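PDB 5OCP: periplasmic binding protein/LacI transcriptional regulator from Shewanella sp. ANA-3, which binds L-arabinofuranose, in its alpha and beta forms, in the cleft between two lobes and probably delivers the sugar to an arabinose ABC transporter in the inner membrane. Local coordinates for residues 3-8 / 33-38; 65-70 / 136-141; 127-132 / 159-164; 194-199 / 223-228. All coordinates share one frame; numbering follows the deposited sequence.

Interactions 1 and 3 are matching strand pairs, one in each lobe: each joins the two strands of a beta-alpha-beta unit at a sheet edge, partly buried, and their centres lie about 33 Å apart on opposite sides of the chain's centre. Both rest on ladders of parallel backbone bonds, but the first has a bed of aromatic and aliphatic groups and the second a carboxylate, a hydroxyl and a bulge. Interactions 2 and 4 lie closer to the sugar. Interaction 2, also partly buried, bridges the lobes through one short polar bond and a water; the buried interaction 4 turns on an aspartate held by one sound and one weak backbone amide bond. Glu130 of interaction 3 reaches His194 of interaction 4.

Interaction 1 (3-8 / 33-38)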
loop_
_atom_site.group_PDB
_atom_site.type_symbol
_atom_site.label_atom_id
_atom_site.label_comp_id
_atom_site.label_asym_id
_atom_site.label_seq_id
_atom_site.Cartn_x
_atom_site.Cartn_y
_atom_site.Cartn_z
ATOM N N VAL A 3 7.317 1.246 -22.034
ATOM C CA VAL A 3 6.142 1.219 -21.169
ATOM C C VAL A 3 6.162 2.419 -20.295
ATOM O O VAL A 3 7.199 2.677 -19.641
ATOM C CB VAL A 3 6.180 -0.061 -20.283
ATOM C CG1 VAL A 3 5.031 -0.077 -19.274
ATOM C CG2 VAL A 3 6.136 -1.304 -21.151
ATOM N N GLY A 4 5.073 3.207 -20.280
ATOM C CA GLY A 4 4.963 4.337 -19.390
ATOM C C GLY A 4 4.394 3.875 -18.050
ATOM O O GLY A 4 3.493 3.042 -18.072
ATOM N N PHE A 5 4.990 4.287 -16.936
ATOM C CA PHE A 5 4.416 3.984 -15.630
ATOM C C PHE A 5 4.109 5.266 -14.899
ATOM O O PHE A 5 5.031 6.043 -14.559
ATOM C CB PHE A 5 5.375 3.133 -14.812
ATOM C CG PHE A 5 4.922 2.854 -13.405
ATOM C CD1 PHE A 5 3.602 2.778 -13.067
ATOM C CD2 PHE A 5 5.831 2.773 -12.424
ATOM C CE1 PHE A 5 3.227 2.474 -11.776
ATOM C CE2 PHE A 5 5.482 2.469 -11.136
ATOM C CZ PHE A 5 4.179 2.299 -10.816
ATOM N N SER A 6 2.823 5.504 -14.584
ATOM C CA SER A 6 2.398 6.636 -13.788
ATOM C C SER A 6 2.263 6.240 -12.336
ATOM O O SER A 6 1.317 5.494 -11.955
ATOM C CB SER A 6 1.095 7.229 -14.302
ATOM O OG SER A 6 0.617 8.223 -13.335
ATOM N N GLN A 7 3.221 6.656 -11.488
ATOM C CA GLN A 7 3.233 6.387 -10.056
ATOM C C GLN A 7 2.595 7.496 -9.276
ATOM O O GLN A 7 2.668 8.700 -9.686
ATOM C CB GLN A 7 4.685 6.145 -9.633
ATOM C CG GLN A 7 4.987 5.837 -8.187
ATOM C CD GLN A 7 4.367 4.544 -7.740
ATOM O OE1 GLN A 7 3.147 4.416 -7.622
ATOM N NE2 GLN A 7 5.223 3.587 -7.416
ATOM N N VAL A 8 2.009 7.118 -8.160
ATOM C CA VAL A 8 1.314 8.048 -7.276
ATOM C C VAL A 8 2.212 9.200 -6.767
ATOM O O VAL A 8 1.778 10.391 -6.745
ATOM C CB VAL A 8 0.745 7.264 -6.074
ATOM C CG1 VAL A 8 0.239 8.176 -5.005
ATOM C CG2 VAL A 8 -0.341 6.237 -6.548
ATOM N N LEU A 33 11.505 1.933 -19.624
ATOM C CA LEU A 33 10.444 2.330 -18.667
ATOM C C LEU A 33 10.461 3.842 -18.626
ATOM O O LEU A 33 11.454 4.452 -18.220
ATOM C CB LEU A 33 10.721 1.777 -17.284
ATOM C CG LEU A 33 9.576 1.986 -16.314
ATOM C CD1 LEU A 33 8.371 1.150 -16.668
ATOM C CD2 LEU A 33 9.992 1.724 -14.865
ATOM N N LYS A 34 9.354 4.448 -18.979
ATOM C CA LYS A 34 9.161 5.848 -18.718
ATOM C C LYS A 34 8.420 6.040 -17.398
ATOM O O LYS A 34 7.197 6.048 -17.370
ATOM C CB LYS A 34 8.454 6.498 -19.896
ATOM C CG LYS A 34 9.189 6.276 -21.215
ATOM C CD LYS A 34 8.454 6.979 -22.341
ATOM C CE LYS A 34 9.405 7.576 -23.389
ATOM N NZ LYS A 34 10.240 8.683 -22.808
ATOM N N PHE A 35 9.165 6.301 -16.337
ATOM C CA PHE A 35 8.592 6.347 -15.001
ATOM C C PHE A 35 8.193 7.789 -14.714
ATOM O O PHE A 35 9.006 8.709 -14.920
ATOM C CB PHE A 35 9.613 5.906 -14.007
ATOM C CG PHE A 35 9.189 6.053 -12.581
ATOM C CD1 PHE A 35 8.546 4.983 -11.922
ATOM C CD2 PHE A 35 9.483 7.171 -11.879
ATOM C CE1 PHE A 35 8.223 5.143 -10.563
ATOM C CE2 PHE A 35 9.123 7.347 -10.554
ATOM C CZ PHE A 35 8.492 6.327 -9.887
ATOM N N ALA A 36 6.983 8.008 -14.236
ATOM C CA ALA A 36 6.575 9.332 -13.792
ATOM C C ALA A 36 6.073 9.354 -12.369
ATOM O O ALA A 36 5.334 8.449 -11.991
ATOM C CB ALA A 36 5.512 9.844 -14.745
ATOM N N ASP A 37 6.506 10.355 -11.608
ATOM C CA ASP A 37 6.095 10.546 -10.227
ATOM C C ASP A 37 5.129 11.720 -10.239
ATOM O O ASP A 37 5.458 12.801 -10.727
ATOM C CB ASP A 37 7.300 10.856 -9.341
ATOM C CG ASP A 37 6.919 11.053 -7.887
ATOM O OD1 ASP A 37 5.739 11.356 -7.617
ATOM O OD2 ASP A 37 7.800 10.905 -7.015
ATOM N N ALA A 38 3.937 11.503 -9.701
ATOM C CA ALA A 38 2.881 12.555 -9.697
ATOM C C ALA A 38 2.844 13.422 -8.467
ATOM O O ALA A 38 1.984 14.358 -8.360
ATOM C CB ALA A 38 1.525 11.901 -9.931
#
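Phe5 and Phe35 run alongside each other from adjacent strands, with Phe5 CD2 3.5 Å from Phe35 CD1. Their ring planes stand 69° apart, an oblique pairing. With CG anti to the backbone N (chi1 174°), the Phe35 ring runs on along its strand, and its CE1 comes to 3.8 Å from Gln7 CB. Leu33 fills the other end of this face, its CD1 4.0 Å from Phe5 CB. Beneath the side chains, a parallel ladder links Lys34 N to Val3 O, Phe5 N to Lys34 O, Ala36 N to Phe5 O (2.8 Å), Gln7 N to Ala36 O and, longer, Ala38 N to Gln7 O. The strands belong to the beta-alpha-beta unit of 2-7, 13-29 and 32-37, at the edge of a parallel sheet, and helix 13-29 covers the phenylalanine face. Losing the ring at Phe35 to an alanine is likely to open a gap beside Phe5 and Gln7 and leave Lys23 without its cation-pi partner. Gln7 bends at chi2 (64°), bringing OE1 back to Val8 N at 3.0 Å, on an in-plane lone pair; Arg15 also binds OE1, and Ser19 binds NE2. On the reverse face, Ser6 OG bonds to Gln45.

Interaction 2 (65-70 / 136-141); sequences VVETGW and GATAAI
The CA atoms of Val66 and Ala137 lie 4.9 Å apart where the loop 65-70 meets the start of helix 138-151, and Val66 CA points its hydrogen at Gly136 O over 3.5 Å. The same carbonyl takes a hydrogen from a water, 2.7 Å from Gly136 O, which in turn accepts from Glu67 N, so the loop and the helix start are joined through solvent as well. Glu67 carries the direct polar link: extended beyond CG, it crosses Thr138 at about a right angle, and Thr138 OG1 donates to Glu67 OE2 at 2.6 Å. The hydroxyl meets the anti side of that oxygen, 16° out of the carboxylate plane. Each lobe of a periplasmic sugar-binding protein has a Rossmann-like sheet flanked by helices, and this contact spans the cleft between them, beside Ala139 of the arabinofuranose pocket. Thr138 OG1, beside its own backbone N (chi1 -51°), also accepts from Asn90 N, while Glu67 OE1 has a long, weak ion pair with Lys92. Gly136, at positive phi, passes close to Val66 CG1, where a side chain would be tight. Within the loop, Trp70 NE1 donates to Val66 O at 2.8 Å, nearly straight and with the oxygen in the ring plane.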
loop_
_atom_site.group_PDB
_atom_site.type_symbol
_atom_site.label_atom_id
_atom_site.label_comp_id
_atom_site.label_asym_id
_atom_site.label_seq_id
_atom_site.Cartn_x
_atom_site.Cartn_y
_atom_site.Cartn_z
ATOM N N VAL A 65 -3.973 7.081 -7.828
ATOM C CA VAL A 65 -4.018 7.623 -6.447
ATOM C C VAL A 65 -5.386 7.504 -5.765
ATOM O O VAL A 65 -5.486 7.180 -4.578
ATOM C CB VAL A 65 -3.441 9.091 -6.386
ATOM C CG1 VAL A 65 -4.228 10.058 -7.265
ATOM C CG2 VAL A 65 -3.250 9.509 -4.938
ATOM N N VAL A 66 -6.417 7.768 -6.592
ATOM C CA VAL A 66 -7.819 7.649 -6.175
ATOM C C VAL A 66 -8.536 6.935 -7.288
ATOM O O VAL A 66 -7.953 6.669 -8.366
ATOM C CB VAL A 66 -8.480 9.034 -5.864
ATOM C CG1 VAL A 66 -7.728 9.674 -4.677
ATOM C CG2 VAL A 66 -8.522 9.938 -7.093
ATOM N N GLU A 67 -9.781 6.553 -7.006
ATOM C CA GLU A 67 -10.524 5.654 -7.871
ATOM C C GLU A 67 -11.326 6.408 -8.949
ATOM O O GLU A 67 -11.624 5.802 -9.964
ATOM C CB GLU A 67 -11.453 4.764 -7.057
ATOM C CG GLU A 67 -10.806 3.919 -6.004
ATOM C CD GLU A 67 -11.735 3.007 -5.250
ATOM O OE1 GLU A 67 -12.924 3.423 -4.970
ATOM O OE2 GLU A 67 -11.253 1.900 -4.842
ATOM N N THR A 68 -11.692 7.647 -8.721
ATOM C CA THR A 68 -12.550 8.381 -9.628
ATOM C C THR A 68 -11.751 9.152 -10.659
ATOM O O THR A 68 -10.589 9.463 -10.410
ATOM C CB THR A 68 -13.348 9.405 -8.786
ATOM O OG1 THR A 68 -12.463 10.162 -7.937
ATOM C CG2 THR A 68 -14.248 8.636 -7.843
ATOM N N GLY A 69 -12.382 9.516 -11.782
ATOM C CA GLY A 69 -11.872 10.569 -12.673
ATOM C C GLY A 69 -10.982 10.090 -13.782
ATOM O O GLY A 69 -10.305 10.896 -14.439
ATOM N N TRP A 70 -10.928 8.788 -13.989
ATOM C CA TRP A 70 -10.041 8.201 -14.980
ATOM C C TRP A 70 -10.624 7.992 -16.372
ATOM O O TRP A 70 -9.870 7.712 -17.330
ATOM C CB TRP A 70 -9.457 6.856 -14.506
ATOM C CG TRP A 70 -8.621 7.059 -13.249
ATOM C CD1 TRP A 70 -9.023 6.857 -11.992
ATOM C CD2 TRP A 70 -7.258 7.520 -13.188
ATOM N NE1 TRP A 70 -7.991 7.127 -11.106
ATOM C CE2 TRP A 70 -6.895 7.539 -11.832
ATOM C CE3 TRP A 70 -6.306 7.867 -14.148
ATOM C CZ2 TRP A 70 -5.632 7.946 -11.406
ATOM C CZ3 TRP A 70 -5.065 8.249 -13.715
ATOM C CH2 TRP A 70 -4.729 8.259 -12.349
ATOM N N GLY A 136 -10.197 8.345 -0.448
ATOM C CA GLY A 136 -10.406 7.850 -1.780
ATOM C C GLY A 136 -9.466 6.786 -2.278
ATOM O O GLY A 136 -9.583 6.339 -3.425
ATOM N N ALA A 137 -8.480 6.368 -1.443
ATOM C CA ALA A 137 -7.505 5.337 -1.896
ATOM C C ALA A 137 -8.116 3.989 -1.675
ATOM O O ALA A 137 -8.560 3.677 -0.578
ATOM C CB ALA A 137 -6.208 5.410 -1.095
ATOM N N THR A 138 -8.045 3.156 -2.707
ATOM C CA THR A 138 -8.590 1.800 -2.582
ATOM C C THR A 138 -8.026 1.086 -1.362
ATOM O O THR A 138 -8.724 0.345 -0.707
ATOM C CB THR A 138 -8.284 0.983 -3.855
ATOM O OG1 THR A 138 -8.691 1.744 -4.995
ATOM C CG2 THR A 138 -8.944 -0.325 -3.815
ATOM N N ALA A 139 -6.731 1.267 -1.134
ATOM C CA ALA A 139 -6.052 0.579 -0.030
ATOM C C ALA A 139 -6.665 0.929 1.342
ATOM O O ALA A 139 -6.842 0.037 2.185
ATOM C CB ALA A 139 -4.583 0.841 -0.043
ATOM N N ALA A 140 -7.040 2.187 1.538
ATOM C CA ALA A 140 -7.669 2.617 2.802
ATOM C C ALA A 140 -9.118 2.123 2.922
ATOM O O ALA A 140 -9.516 1.563 3.911
ATOM C CB ALA A 140 -7.632 4.131 2.928
ATOM N N ILE A 141 -9.875 2.346 1.882
ATOM C CA ILE A 141 -11.286 1.940 1.897
ATOM C C ILE A 141 -11.425 0.443 2.177
ATOM O O ILE A 141 -12.208 -0.029 3.010
ATOM C CB ILE A 141 -11.883 2.304 0.528
ATOM C CG1 ILE A 141 -11.921 3.827 0.322
ATOM C CG2 ILE A 141 -13.252 1.723 0.372
ATOM C CD1 ILE A 141 -12.068 4.183 -1.145
HETATM O O HOH W 1 -11.644 7.328 -4.938
#

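Interaction 3 (127-132 / 159-164)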
loop_
_atom_site.group_PDB
_atom_site.type_symbol
_atom_site.label_atom_id
_atom_site.label_comp_id
_atom_site.label_asym_id
_atom_site.label_seq_id
_atom_site.Cartn_x
_atom_site.Cartn_y
_atom_site.Cartn_z
ATOM N N ASP A 127 -10.099 -2.074 22.749
ATOM C CA ASP A 127 -10.430 -0.763 22.191
ATOM C C ASP A 127 -9.334 -0.300 21.267
ATOM O O ASP A 127 -8.178 -0.157 21.668
ATOM C CB ASP A 127 -10.593 0.281 23.261
ATOM C CG ASP A 127 -11.976 0.215 23.977
ATOM O OD1 ASP A 127 -12.886 -0.559 23.579
ATOM O OD2 ASP A 127 -12.097 0.938 25.002
ATOM N N ILE A 128 -9.729 0.079 20.081
ATOM C CA ILE A 128 -8.764 0.281 19.002
ATOM C C ILE A 128 -8.797 1.724 18.499
ATOM O O ILE A 128 -9.901 2.257 18.272
ATOM C CB ILE A 128 -9.194 -0.630 17.800
ATOM C CG1 ILE A 128 -9.185 -2.129 18.214
ATOM C CG2 ILE A 128 -8.300 -0.412 16.550
ATOM C CD1 ILE A 128 -10.113 -2.984 17.430
ATOM N N ALA A 129 -7.636 2.251 18.189
ATOM C CA ALA A 129 -7.525 3.521 17.459
ATOM C C ALA A 129 -7.086 3.228 16.033
ATOM O O ALA A 129 -6.022 2.525 15.863
ATOM C CB ALA A 129 -6.505 4.407 18.115
ATOM N N GLU A 130 -7.822 3.768 15.078
ATOM C CA GLU A 130 -7.537 3.562 13.658
ATOM C C GLU A 130 -6.875 4.768 13.029
ATOM O O GLU A 130 -7.449 5.890 13.035
ATOM C CB GLU A 130 -8.855 3.257 12.934
ATOM C CG GLU A 130 -8.687 3.033 11.431
ATOM C CD GLU A 130 -10.009 2.760 10.737
ATOM O OE1 GLU A 130 -11.047 3.152 11.292
ATOM O OE2 GLU A 130 -10.029 2.202 9.604
ATOM N N LEU A 131 -5.698 4.545 12.406
ATOM C CA LEU A 131 -5.052 5.554 11.580
ATOM C C LEU A 131 -5.336 5.198 10.142
ATOM O O LEU A 131 -4.804 4.229 9.591
ATOM C CB LEU A 131 -3.545 5.625 11.807
ATOM C CG LEU A 131 -3.109 5.998 13.184
ATOM C CD1 LEU A 131 -1.604 5.831 13.405
ATOM C CD2 LEU A 131 -3.538 7.440 13.398
ATOM N N GLN A 132 -6.224 5.981 9.502
ATOM C CA GLN A 132 -6.620 5.697 8.147
ATOM C C GLN A 132 -5.640 6.225 7.098
ATOM O O GLN A 132 -4.961 7.198 7.254
ATOM C CB GLN A 132 -8.009 6.284 7.885
ATOM C CG GLN A 132 -9.095 5.933 8.887
ATOM C CD GLN A 132 -10.266 6.924 8.765
ATOM O OE1 GLN A 132 -10.210 8.061 9.225
ATOM N NE2 GLN A 132 -11.282 6.497 8.167
ATOM N N ILE A 159 -13.632 0.127 17.504
ATOM C CA ILE A 159 -12.841 1.224 17.106
ATOM C C ILE A 159 -13.365 2.485 17.777
ATOM O O ILE A 159 -14.513 2.891 17.491
ATOM C CB ILE A 159 -12.776 1.393 15.576
ATOM C CG1 ILE A 159 -12.041 0.171 14.955
ATOM C CG2 ILE A 159 -12.050 2.645 15.238
ATOM C CD1 ILE A 159 -12.086 0.118 13.400
ATOM N N VAL A 160 -12.536 3.031 18.648
ATOM C CA VAL A 160 -12.948 4.175 19.478
ATOM C C VAL A 160 -12.491 5.468 18.943
ATOM O O VAL A 160 -13.053 6.490 19.340
ATOM C CB VAL A 160 -12.605 4.002 20.978
ATOM C CG1 VAL A 160 -13.259 2.748 21.519
ATOM C CG2 VAL A 160 -11.110 4.004 21.250
ATOM N N ARG A 161 -11.509 5.496 18.037
ATOM C CA ARG A 161 -10.962 6.770 17.477
ATOM C C ARG A 161 -10.625 6.389 16.039
ATOM O O ARG A 161 -10.101 5.277 15.842
ATOM C CB ARG A 161 -9.563 7.196 18.066
ATOM C CG ARG A 161 -9.417 7.275 19.565
ATOM C CD ARG A 161 -9.835 8.634 19.972
ATOM N NE ARG A 161 -10.387 8.734 21.313
ATOM C CZ ARG A 161 -11.183 9.733 21.685
ATOM N NH1 ARG A 161 -11.500 10.689 20.810
ATOM N NH2 ARG A 161 -11.667 9.789 22.931
ATOM N N SER A 162 -10.879 7.296 15.076
ATOM C CA SER A 162 -10.560 6.997 13.681
ATOM C C SER A 162 -10.338 8.302 12.931
ATOM O O SER A 162 -11.155 9.177 13.050
ATOM C CB SER A 162 -11.631 6.120 13.075
ATOM O OG SER A 162 -11.338 5.852 11.750
ATOM N N GLN A 163 -9.174 8.449 12.270
ATOM C CA GLN A 163 -8.845 9.672 11.557
ATOM C C GLN A 163 -7.788 9.356 10.529
ATOM O O GLN A 163 -6.923 8.437 10.733
ATOM C CB GLN A 163 -8.383 10.724 12.564
ATOM C CG GLN A 163 -8.064 12.096 11.991
ATOM C CD GLN A 163 -7.654 13.099 13.068
ATOM O OE1 GLN A 163 -7.857 12.885 14.274
ATOM N NE2 GLN A 163 -7.070 14.188 12.639
ATOM N N THR A 164 -7.776 10.132 9.449
ATOM C CA THR A 164 -6.702 9.893 8.451
ATOM C C THR A 164 -5.345 10.408 8.906
ATOM O O THR A 164 -5.193 11.532 9.447
ATOM C CB THR A 164 -7.059 10.440 7.055
ATOM O OG1 THR A 164 -5.988 10.090 6.117
ATOM C CG2 THR A 164 -7.168 11.987 7.068
#
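Ser162 OG donates to Glu130 OE1 at 2.8 Å, approaching 52° out of the carboxylate plane. The two groups rise from the same face of paired strands: Glu130 is fully extended, with CG anti to the backbone N (chi1 180°), and Ser162 OG takes the same anti place, which carries the hydroxyl alongside the longer chain. The other carboxylate oxygen, Glu130 OE2, is bonded to His194 NE2. Gln132, two residues on along the same face, brings its CD to 3.3 Å from Ser162 OG, a packing contact. Towards the start of the strands the face turns apolar: the Ile159 and Ile128 side chains cross obliquely, CG1 of Ile159 4.1 Å from CB of Ile128, and helix 138-151 covers them through Phe147. Parallel backbone bonds run from Val160 N to Ile128 O, Glu130 N to Arg161 O (2.8 Å, almost straight at 176°), Gln163 N to Glu130 O (3.2 Å) and Gln132 N to Gln163 O. A beta bulge shifts the register between Ile128 and Ala129, with Val160 the extra residue; its CG1 packs on Asp127 CG at 3.8 Å. These strands belong to the beta-alpha-beta unit 126-132, 138-151, 157-164, with 157-164 at the sheet's edge. With a serine hydroxyl and NE2 of His194 on its two oxygens, the buried carboxylate is probably kept as an anion, likely to favour the His194 form with a proton on NE2.

Interaction 4 (194-199 / 223-228). With AHR (alpha-L-arabinofuranose), chain I; FUB (beta-L-arabinofuranose), chain J.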
loop_
_atom_site.group_PDB
_atom_site.type_symbol
_atom_site.label_atom_id
_atom_site.label_comp_id
_atom_site.label_asym_id
_atom_site.label_seq_id
_atom_site.Cartn_x
_atom_site.Cartn_y
_atom_site.Cartn_z
ATOM N N HIS A 194 -3.383 1.802 8.727
ATOM C CA HIS A 194 -3.504 1.284 7.379
ATOM C C HIS A 194 -2.152 1.090 6.691
ATOM O O HIS A 194 -2.117 0.370 5.700
ATOM C CB HIS A 194 -4.424 2.149 6.533
ATOM C CG HIS A 194 -5.863 2.126 6.967
ATOM N ND1 HIS A 194 -6.835 2.761 6.225
ATOM C CD2 HIS A 194 -6.481 1.634 8.061
ATOM C CE1 HIS A 194 -8.012 2.615 6.828
ATOM N NE2 HIS A 194 -7.850 1.840 7.881
ATOM N N ASN A 195 -1.051 1.682 7.160
ATOM C CA ASN A 195 0.239 1.361 6.659
ATOM C C ASN A 195 1.330 1.467 7.691
ATOM O O ASN A 195 1.163 2.085 8.760
ATOM C CB ASN A 195 0.630 2.102 5.377
ATOM C CG ASN A 195 1.088 3.532 5.594
ATOM O OD1 ASN A 195 0.821 4.148 6.657
ATOM N ND2 ASN A 195 1.748 4.101 4.561
ATOM N N ASP A 196 2.431 0.797 7.393
ATOM C CA ASP A 196 3.532 0.768 8.369
ATOM C C ASP A 196 4.103 2.158 8.615
ATOM O O ASP A 196 4.531 2.425 9.758
ATOM C CB ASP A 196 4.677 -0.145 7.889
ATOM C CG ASP A 196 4.352 -1.649 7.864
ATOM O OD1 ASP A 196 3.310 -2.097 8.412
ATOM O OD2 ASP A 196 5.182 -2.379 7.295
ATOM N N GLU A 197 4.106 3.035 7.616
ATOM C CA GLU A 197 4.632 4.395 7.738
ATOM C C GLU A 197 3.942 5.161 8.872
ATOM O O GLU A 197 4.620 5.702 9.755
ATOM C CB GLU A 197 4.511 5.102 6.403
ATOM C CG GLU A 197 5.355 6.327 6.245
ATOM C CD GLU A 197 6.845 6.070 6.031
ATOM O OE1 GLU A 197 7.315 5.077 5.416
ATOM O OE2 GLU A 197 7.568 7.014 6.416
ATOM N N MET A 198 2.599 5.177 8.911
ATOM C CA MET A 198 1.857 5.889 9.921
ATOM C C MET A 198 2.119 5.190 11.267
ATOM O O MET A 198 2.139 5.847 12.318
ATOM C CB MET A 198 0.363 5.938 9.680
ATOM C CG MET A 198 -0.044 6.738 8.451
ATOM S SD MET A 198 -1.799 6.811 8.149
ATOM C CE MET A 198 -2.161 5.076 7.921
ATOM N N ALA A 199 2.245 3.861 11.242
ATOM C CA ALA A 199 2.418 3.073 12.460
ATOM C C ALA A 199 3.726 3.470 13.149
ATOM O O ALA A 199 3.738 3.607 14.402
ATOM C CB ALA A 199 2.438 1.654 12.130
ATOM N N ASP A 223 2.132 -3.552 5.277
ATOM C CA ASP A 223 3.120 -3.263 4.205
ATOM C C ASP A 223 4.309 -4.254 4.318
ATOM O O ASP A 223 4.821 -4.748 3.310
ATOM C CB ASP A 223 3.632 -1.842 4.095
ATOM C CG ASP A 223 2.680 -0.877 3.414
ATOM O OD1 ASP A 223 1.641 -1.304 2.791
ATOM O OD2 ASP A 223 2.890 0.367 3.496
ATOM N N GLY A 224 4.785 -4.489 5.547
ATOM C CA GLY A 224 5.921 -5.309 5.737
ATOM C C GLY A 224 7.219 -4.662 5.286
ATOM O O GLY A 224 8.093 -5.331 4.654
ATOM N N VAL A 225 7.399 -3.378 5.566
ATOM C CA VAL A 225 8.642 -2.722 5.161
ATOM C C VAL A 225 9.748 -3.090 6.119
ATOM O O VAL A 225 9.475 -3.424 7.219
ATOM C CB VAL A 225 8.554 -1.219 5.000
ATOM C CG1 VAL A 225 7.466 -0.895 3.924
ATOM C CG2 VAL A 225 8.295 -0.502 6.315
ATOM N N PRO A 226 11.011 -2.993 5.668
ATOM C CA PRO A 226 12.103 -3.439 6.549
ATOM C C PRO A 226 12.199 -2.711 7.867
ATOM O O PRO A 226 12.424 -3.387 8.870
ATOM C CB PRO A 226 13.341 -3.150 5.690
ATOM C CG PRO A 226 12.858 -3.452 4.300
ATOM C CD PRO A 226 11.489 -2.810 4.280
ATOM N N ASP A 227 11.976 -1.421 7.873
ATOM C CA ASP A 227 11.972 -0.630 9.106
ATOM C C ASP A 227 10.911 -1.137 10.081
ATOM O O ASP A 227 11.069 -1.033 11.332
ATOM C CB ASP A 227 11.755 0.826 8.907
ATOM C CG ASP A 227 13.005 1.543 8.422
ATOM O OD1 ASP A 227 14.086 0.885 8.324
ATOM O OD2 ASP A 227 12.866 2.745 8.184
ATOM N N TYR A 228 9.803 -1.651 9.553
ATOM C CA TYR A 228 8.787 -2.222 10.475
ATOM C C TYR A 228 9.197 -3.583 11.065
ATOM O O TYR A 228 8.919 -3.922 12.253
ATOM C CB TYR A 228 7.421 -2.295 9.785
ATOM C CG TYR A 228 6.260 -2.523 10.702
ATOM C CD1 TYR A 228 5.861 -3.787 11.103
ATOM C CD2 TYR A 228 5.467 -1.425 11.148
ATOM C CE1 TYR A 228 4.757 -4.010 11.933
ATOM C CE2 TYR A 228 4.371 -1.630 11.963
ATOM C CZ TYR A 228 3.968 -2.885 12.305
ATOM O OH TYR A 228 2.898 -3.093 13.119
HETATM O O5 AHR I . -1.619 1.373 -2.213
HETATM C C5 AHR I . -0.729 0.799 -1.307
HETATM C C4 AHR I . -0.555 1.696 -0.095
HETATM O O4 AHR I . -0.192 3.002 -0.477
HETATM C C3 AHR I . 0.524 1.161 0.864
HETATM O O3 AHR I . -0.059 0.222 1.709
HETATM C C2 AHR I . 0.964 2.469 1.501
HETATM O O2 AHR I . 2.219 2.461 2.114
HETATM C C1 AHR I . 0.987 3.351 0.265
HETATM O O1 AHR I . 0.910 4.629 0.642
HETATM O O5 FUB J . -1.619 1.373 -2.212
HETATM C C5 FUB J . -0.725 0.805 -1.305
HETATM C C4 FUB J . -0.549 1.707 -0.095
HETATM O O4 FUB J . -0.202 3.019 -0.466
HETATM C C3 FUB J . 0.531 1.180 0.862
HETATM O O3 FUB J . -0.050 0.226 1.696
HETATM C C2 FUB J . 0.930 2.476 1.559
HETATM O O2 FUB J . 2.219 2.461 2.125
HETATM C C1 FUB J . 0.694 3.570 0.517
HETATM O O1 FUB J . 1.861 3.776 -0.112
HETATM O O HOH W 2 4.513 1.796 4.903
#
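The carboxylate of Asp196 stacks over one face of the Tyr228 ring, the planes 12° apart and Asp196 OD1 3.5 Å above the ring plane, displaced from the ring centre. At the ring's edge, in plane, Ala199 CB touches Tyr228 CE2 at 3.8 Å. Asp196 CG lies beside its own backbone N (chi1 -69°), which sends OD2 to the turn before helix 226-234. There Val225 N donates to Asp196 OD2 at 3.0 Å, nearly along the C-O axis, with a second, weak bond from Gly224 N. Asp196 OD1 is held by Thr240 and Ser221. Both segments follow strands of one lobe's sheet and lead into helices at the sugar cleft, as in type I periplasmic binding proteins. With an alanine at Asp196, the Val225 amide would probably lose its acceptor and the turn carrying Asp223 be less firmly placed. Asn195 caps helix 196-208, its OD1 accepting from Met198 N, and turns ND2 to the sugar O2 at 3.0 Å in a nearly straight bond. Asp223 spans two sugar hydroxyls, OD1 2.5 Å from O3 and OD2 2.6 Å from O2 of either anomer. A water donates to Asp223 OD2 and accepts from Glu197 N, joining helix 196-208's first turn to the pocket aspartate.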